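PDB 4H41: putative alpha-L-fucosidase from Bacteroides thetaiotaomicron, which probably hydrolyses alpha-L-fucosyl linkages of host glycans, using a TIM-barrel domain. Local coordinates for residues F38-S43 with I72-G77; F116-Y121 with G158-S163. All coordinates share one frame; numbering follows the deposited sequence.

Interaction 1: F38-S43 with I72-G77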
loop_
_atom_site.group_PDB
_atom_site.type_symbol
_atom_site.label_atom_id
_atom_site.label_comp_id
_atom_site.label_asym_id
_atom_site.label_seq_id
_atom_site.Cartn_x
_atom_site.Cartn_y
_atom_site.Cartn_z
ATOM N N PHE B 38 17.991 2.122 -11.794
ATOM C CA PHE B 38 18.179 0.825 -11.195
ATOM C C PHE B 38 17.133 -0.100 -11.739
ATOM O O PHE B 38 16.063 0.325 -12.206
ATOM C CB PHE B 38 18.096 0.850 -9.681
ATOM C CG PHE B 38 19.309 1.499 -9.065
ATOM C CD1 PHE B 38 20.474 0.769 -8.850
ATOM C CD2 PHE B 38 19.311 2.847 -8.747
ATOM C CE1 PHE B 38 21.586 1.358 -8.256
ATOM C CE2 PHE B 38 20.440 3.446 -8.159
ATOM C CZ PHE B 38 21.576 2.702 -7.938
ATOM N N LEU B 39 17.457 -1.370 -11.668
ATOM C CA LEU B 39 16.602 -2.513 -11.928
ATOM C C LEU B 39 16.546 -3.158 -10.568
ATOM O O LEU B 39 17.566 -3.685 -10.129
ATOM C CB LEU B 39 17.211 -3.444 -13.002
ATOM C CG LEU B 39 17.598 -2.820 -14.329
ATOM C CD1 LEU B 39 18.493 -3.760 -15.099
ATOM C CD2 LEU B 39 16.383 -2.435 -15.116
ATOM N N ASP B 40 15.389 -3.147 -9.885
ATOM C CA ASP B 40 15.309 -3.555 -8.494
ATOM C C ASP B 40 15.270 -5.059 -8.299
ATOM O O ASP B 40 14.262 -5.628 -7.874
ATOM C CB ASP B 40 14.108 -2.895 -7.821
ATOM C CG ASP B 40 14.109 -3.078 -6.312
ATOM O OD1 ASP B 40 15.211 -3.129 -5.715
ATOM O OD2 ASP B 40 13.013 -3.146 -5.734
ATOM N N GLU B 41 16.402 -5.702 -8.580
ATOM C CA GLU B 41 16.647 -7.116 -8.377
ATOM C C GLU B 41 18.026 -7.264 -7.738
ATOM O O GLU B 41 18.934 -6.715 -8.314
ATOM C CB GLU B 41 16.661 -7.850 -9.737
ATOM C CG GLU B 41 15.330 -7.841 -10.452
ATOM C CD GLU B 41 14.277 -8.781 -9.922
ATOM O OE1 GLU B 41 14.575 -9.593 -9.012
ATOM O OE2 GLU B 41 13.151 -8.718 -10.467
ATOM N N ILE B 42 18.231 -7.997 -6.622
ATOM C CA ILE B 42 17.218 -8.526 -5.731
ATOM C C ILE B 42 16.757 -7.398 -4.831
ATOM O O ILE B 42 17.579 -6.789 -4.167
ATOM C CB ILE B 42 17.739 -9.707 -4.879
ATOM C CG1 ILE B 42 18.189 -10.901 -5.744
ATOM C CG2 ILE B 42 16.683 -10.115 -3.866
ATOM C CD1 ILE B 42 17.111 -11.547 -6.639
ATOM N N SER B 43 15.457 -7.139 -4.765
ATOM C CA SER B 43 14.932 -6.042 -3.960
ATOM C C SER B 43 15.014 -6.311 -2.480
ATOM O O SER B 43 14.740 -7.405 -2.042
ATOM C CB SER B 43 13.476 -5.790 -4.315
ATOM O OG SER B 43 12.962 -4.670 -3.628
ATOM N N ILE B 72 21.034 -0.380 -14.111
ATOM C CA ILE B 72 21.877 -0.890 -13.046
ATOM C C ILE B 72 21.139 -1.938 -12.248
ATOM O O ILE B 72 20.207 -1.579 -11.491
ATOM C CB ILE B 72 22.329 0.246 -12.104
ATOM C CG1 ILE B 72 23.009 1.421 -12.872
ATOM C CG2 ILE B 72 23.228 -0.344 -11.009
ATOM C CD1 ILE B 72 22.236 2.710 -12.816
HETATM N N MSE B 73 21.580 -3.203 -12.330
HETATM C CA MSE B 73 20.935 -4.270 -11.545
HETATM C C MSE B 73 21.427 -4.109 -10.145
HETATM O O MSE B 73 22.620 -4.188 -9.918
HETATM C CB MSE B 73 21.265 -5.642 -12.120
HETATM C CG MSE B 73 20.315 -6.711 -11.582
HETATM SE SE MSE B 73 20.884 -8.467 -12.185
HETATM C CE MSE B 73 22.508 -8.473 -11.309
ATOM N N ILE B 74 20.557 -3.755 -9.231
ATOM C CA ILE B 74 20.989 -3.224 -7.929
ATOM C C ILE B 74 21.818 -4.181 -7.065
ATOM O O ILE B 74 22.789 -3.727 -6.472
ATOM C CB ILE B 74 19.781 -2.609 -7.158
ATOM C CG1 ILE B 74 20.260 -1.654 -6.059
ATOM C CG2 ILE B 74 18.850 -3.669 -6.628
ATOM C CD1 ILE B 74 19.158 -0.724 -5.495
ATOM N N ARG B 75 21.507 -5.481 -7.021
ATOM C CA ARG B 75 22.325 -6.436 -6.270
ATOM C C ARG B 75 22.116 -7.822 -6.822
ATOM O O ARG B 75 20.988 -8.346 -6.887
ATOM C CB ARG B 75 22.103 -6.372 -4.757
ATOM C CG ARG B 75 20.693 -6.636 -4.281
ATOM C CD ARG B 75 20.512 -6.219 -2.836
ATOM N NE ARG B 75 20.640 -4.775 -2.624
ATOM C CZ ARG B 75 19.670 -3.867 -2.744
ATOM N NH1 ARG B 75 18.441 -4.231 -3.105
ATOM N NH2 ARG B 75 19.925 -2.583 -2.526
ATOM N N SER B 76 23.220 -8.418 -7.301
ATOM C CA SER B 76 23.195 -9.698 -7.969
ATOM C C SER B 76 22.692 -10.842 -7.085
ATOM O O SER B 76 22.257 -11.875 -7.596
ATOM C CB SER B 76 24.567 -10.026 -8.545
ATOM O OG SER B 76 25.588 -9.985 -7.566
ATOM N N GLY B 77 22.708 -10.624 -5.790
ATOM C CA GLY B 77 22.011 -11.455 -4.844
ATOM C C GLY B 77 21.804 -10.737 -3.535
ATOM O O GLY B 77 22.430 -9.701 -3.257
HETATM O O HOH W 1 15.923 -2.700 -3.201
#
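Phe-38 pairs with Ile-72 and Leu-39 with Met-73, a selenomethionine, as the parallel ends of strands 34-39 and 70-73, joined by Leu-39 N to Ile-72 O (2.8 Å) and Ile-74 N to Leu-39 O (3.1 Å). Beyond them an inverse gamma turn centred on Asp-40 sends Glu-41 N back to Leu-39 O as well, so that carbonyl is gripped from opposite faces of its plane. The peptide bond between Glu-41 and Ile-42 is cis, which puts its C=O and N-H on the same side; both engage Arg-75, whose N donates to Glu-41 O while its O accepts from Ile-42 N (2.8 Å). The Arg-75 chain starts out between its own N and carbonyl carbon (chi1 59°) and bends again at chi3, which swings NH1 onto Ile-42 O at 2.9 Å in a fairly straight bond (161°). The carbonyl meets the guanidinium at its edge, near its plane. A water at that edge takes a second bond from NH1 and donates to Asp-40 OD1 (2.6 Å), bridging opposite charges that do not touch directly. Ile-74 fills the angle between the loops: CG2 lies over the rim of the guanidinium, while CG1 approaches Phe-38 CD1 at 3.7 Å and the isoleucine's own CD1 sits over one face of that ring. Ile-72 CG2 meets Phe-38 CE1 at 3.6 Å. Phe-38 and Ile-72 face Tyr-161 in the barrel interior, whereas Leu-39 and Met-73 face helix 101-111. Two adjacent parallel strands linked through helix 53-65 are the beta-alpha-beta unit of a TIM barrel, here with hydrogen-bonded loops at the C-terminal strand ends.

Interaction 2: F116-Y121 with G158-S163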
loop_
_atom_site.group_PDB
_atom_site.type_symbol
_atom_site.label_atom_id
_atom_site.label_comp_id
_atom_site.label_asym_id
_atom_site.label_seq_id
_atom_site.Cartn_x
_atom_site.Cartn_y
_atom_site.Cartn_z
ATOM N N PHE B 116 24.816 -1.694 -19.269
ATOM C CA PHE B 116 24.374 -2.440 -18.113
ATOM C C PHE B 116 25.469 -2.384 -17.042
ATOM O O PHE B 116 26.629 -2.671 -17.351
ATOM C CB PHE B 116 24.057 -3.903 -18.494
ATOM C CG PHE B 116 23.771 -4.808 -17.321
ATOM C CD1 PHE B 116 24.784 -5.556 -16.738
ATOM C CD2 PHE B 116 22.488 -4.947 -16.825
ATOM C CE1 PHE B 116 24.506 -6.455 -15.713
ATOM C CE2 PHE B 116 22.225 -5.804 -15.755
ATOM C CZ PHE B 116 23.225 -6.590 -15.246
ATOM N N TYR B 117 25.088 -2.042 -15.806
ATOM C CA TYR B 117 25.965 -2.065 -14.635
ATOM C C TYR B 117 25.545 -3.241 -13.740
ATOM O O TYR B 117 24.379 -3.365 -13.401
ATOM C CB TYR B 117 25.907 -0.777 -13.823
ATOM C CG TYR B 117 26.725 0.354 -14.374
ATOM C CD1 TYR B 117 26.444 0.899 -15.624
ATOM C CD2 TYR B 117 27.717 0.958 -13.608
ATOM C CE1 TYR B 117 27.170 1.988 -16.118
ATOM C CE2 TYR B 117 28.444 2.044 -14.092
ATOM C CZ TYR B 117 28.139 2.576 -15.329
ATOM O OH TYR B 117 28.829 3.653 -15.803
ATOM N N PHE B 118 26.518 -4.027 -13.300
ATOM C CA PHE B 118 26.323 -5.198 -12.457
ATOM C C PHE B 118 26.453 -4.832 -10.986
ATOM O O PHE B 118 27.506 -4.412 -10.556
ATOM C CB PHE B 118 27.380 -6.262 -12.836
ATOM C CG PHE B 118 27.212 -7.542 -12.060
ATOM C CD1 PHE B 118 26.343 -8.525 -12.502
ATOM C CD2 PHE B 118 27.881 -7.740 -10.857
ATOM C CE1 PHE B 118 26.189 -9.708 -11.786
ATOM C CE2 PHE B 118 27.751 -8.945 -10.152
ATOM C CZ PHE B 118 26.916 -9.918 -10.629
ATOM N N GLY B 119 25.387 -5.007 -10.224
ATOM C CA GLY B 119 25.413 -4.761 -8.788
ATOM C C GLY B 119 26.047 -5.912 -8.032
ATOM O O GLY B 119 25.688 -7.081 -8.240
ATOM N N LEU B 120 26.925 -5.597 -7.086
ATOM C CA LEU B 120 27.589 -6.636 -6.315
ATOM C C LEU B 120 26.629 -7.339 -5.369
ATOM O O LEU B 120 25.542 -6.855 -5.049
ATOM C CB LEU B 120 28.797 -6.048 -5.547
ATOM C CG LEU B 120 29.922 -5.475 -6.415
ATOM C CD1 LEU B 120 31.125 -5.128 -5.576
ATOM C CD2 LEU B 120 30.318 -6.468 -7.543
ATOM N N TYR B 121 27.062 -8.517 -4.929
ATOM C CA TYR B 121 26.284 -9.370 -4.058
ATOM C C TYR B 121 26.195 -8.763 -2.646
ATOM O O TYR B 121 27.186 -8.250 -2.127
ATOM C CB TYR B 121 26.921 -10.773 -4.019
ATOM C CG TYR B 121 26.279 -11.722 -3.037
ATOM C CD1 TYR B 121 24.986 -12.191 -3.233
ATOM C CD2 TYR B 121 26.943 -12.111 -1.884
ATOM C CE1 TYR B 121 24.376 -13.046 -2.310
ATOM C CE2 TYR B 121 26.347 -12.952 -0.953
ATOM C CZ TYR B 121 25.054 -13.402 -1.157
ATOM O OH TYR B 121 24.508 -14.184 -0.176
ATOM N N GLY B 158 28.827 -2.968 -19.053
ATOM C CA GLY B 158 29.571 -1.724 -19.062
ATOM C C GLY B 158 30.044 -1.116 -17.779
ATOM O O GLY B 158 30.619 -0.031 -17.813
ATOM N N GLY B 159 29.776 -1.762 -16.672
ATOM C CA GLY B 159 30.137 -1.194 -15.390
ATOM C C GLY B 159 29.723 -2.017 -14.207
ATOM O O GLY B 159 29.055 -3.048 -14.354
ATOM N N TRP B 160 30.134 -1.550 -13.038
ATOM C CA TRP B 160 29.901 -2.202 -11.761
ATOM C C TRP B 160 29.270 -1.252 -10.777
ATOM O O TRP B 160 29.682 -0.099 -10.678
ATOM C CB TRP B 160 31.234 -2.675 -11.179
ATOM C CG TRP B 160 32.039 -3.540 -12.104
ATOM C CD1 TRP B 160 32.951 -3.131 -13.020
ATOM C CD2 TRP B 160 32.009 -4.976 -12.175
ATOM N NE1 TRP B 160 33.574 -4.226 -13.589
ATOM C CE2 TRP B 160 32.989 -5.372 -13.114
ATOM C CE3 TRP B 160 31.257 -5.971 -11.527
ATOM C CZ2 TRP B 160 33.236 -6.717 -13.423
ATOM C CZ3 TRP B 160 31.545 -7.314 -11.800
ATOM C CH2 TRP B 160 32.522 -7.669 -12.741
ATOM N N TYR B 161 28.303 -1.734 -10.024
ATOM C CA TYR B 161 27.668 -0.966 -8.973
ATOM C C TYR B 161 28.082 -1.607 -7.654
ATOM O O TYR B 161 27.791 -2.787 -7.417
ATOM C CB TYR B 161 26.143 -0.900 -9.155
ATOM C CG TYR B 161 25.452 -0.378 -7.919
ATOM C CD1 TYR B 161 25.743 0.891 -7.418
ATOM C CD2 TYR B 161 24.578 -1.175 -7.199
ATOM C CE1 TYR B 161 25.148 1.361 -6.252
ATOM C CE2 TYR B 161 23.939 -0.698 -6.055
ATOM C CZ TYR B 161 24.264 0.561 -5.560
ATOM O OH TYR B 161 23.743 1.038 -4.398
ATOM N N ILE B 162 28.784 -0.860 -6.812
ATOM C CA ILE B 162 29.245 -1.351 -5.497
ATOM C C ILE B 162 28.084 -1.105 -4.547
ATOM O O ILE B 162 27.817 0.033 -4.152
ATOM C CB ILE B 162 30.577 -0.667 -5.113
ATOM C CG1 ILE B 162 31.662 -0.976 -6.170
ATOM C CG2 ILE B 162 31.031 -1.114 -3.718
ATOM C CD1 ILE B 162 32.800 -0.038 -6.158
ATOM N N SER B 163 27.309 -2.167 -4.301
ATOM C CA SER B 163 25.998 -2.111 -3.664
ATOM C C SER B 163 25.977 -1.991 -2.136
ATOM O O SER B 163 24.879 -1.842 -1.579
ATOM C CB SER B 163 25.175 -3.337 -4.086
ATOM O OG SER B 163 25.883 -4.517 -3.768
HETATM O O HOH W 2 27.113 -5.514 -1.278
#
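Tyr-117 spreads its ring over Gly-159 where the third and fourth strands of the TIM barrel, 115-119 and 157-162, run parallel; the axes of their segments 116-119 and 158-162 come within 4.1 Å and are inclined by 32°. Gly-159 supplies the hollow and the tyrosine the bump: Gly-159 CA lies 3.8 Å from the ring centroid, 16° off the normal, a CH-pi contact, and a CB on that residue would run into CE2. With an alanine at Tyr-117 the ring would be gone, and a gap would probably open over Gly-159 and beside Phe-194 on the inner wall of the barrel. Gly-119 offers a second hollow, where the edge of the Tyr-161 ring passes CA before its hydroxyl reaches an unidentified bound molecule, probably from the crystallisation liquor. On the helix-facing side both strands carry bulk. Trp-160 keeps CG beside its backbone N, and its six-membered ring leans toward Phe-118 and Leu-120. CZ3 of Trp-160 touches Phe-118 CD2 at 3.8 Å, the ring planes steeply inclined at 81°, while Leu-120 CD2 packs near CE3 of the same indole. The other leucine branch, CD1, reaches Ile-162 CG1 at 4.2 Å; helix 136-151 covers both Phe-118 and Leu-120. Backbone bonds run through this relief, from Gly-158 N to Phe-116 O up to Leu-120 N on Tyr-161 O. Past the strands, Ser-163 OG stands between its own N and carbonyl carbon and donates to Leu-120 O at 2.7 Å from above the carbonyl plane, while a water that also bonds Tyr-121 O donates to the same hydroxyl at 3.0 Å.

From the N terminus, strand 34-39 leads through helix 53-65 to strand 70-73, and interaction 1 closes that loop. The chain then passes helix 101-111 into strand 115-119; helix 136-151 and strand 157-162 follow, and interaction 2 closes this second, longer loop. The two are in series, neither nested nor crossing, and together they span the first four strands of the barrel. Between them, Met-73 N probably bonds Tyr-117 O in the paired strands and, just beyond strand 70-73, Ser-76 N probably bonds Gly-119 O. Inside the barrel, Tyr-161 packs on Ile-74 and meets Phe-38 edge-to-face, so a side chain of the fourth strand meets one of the first.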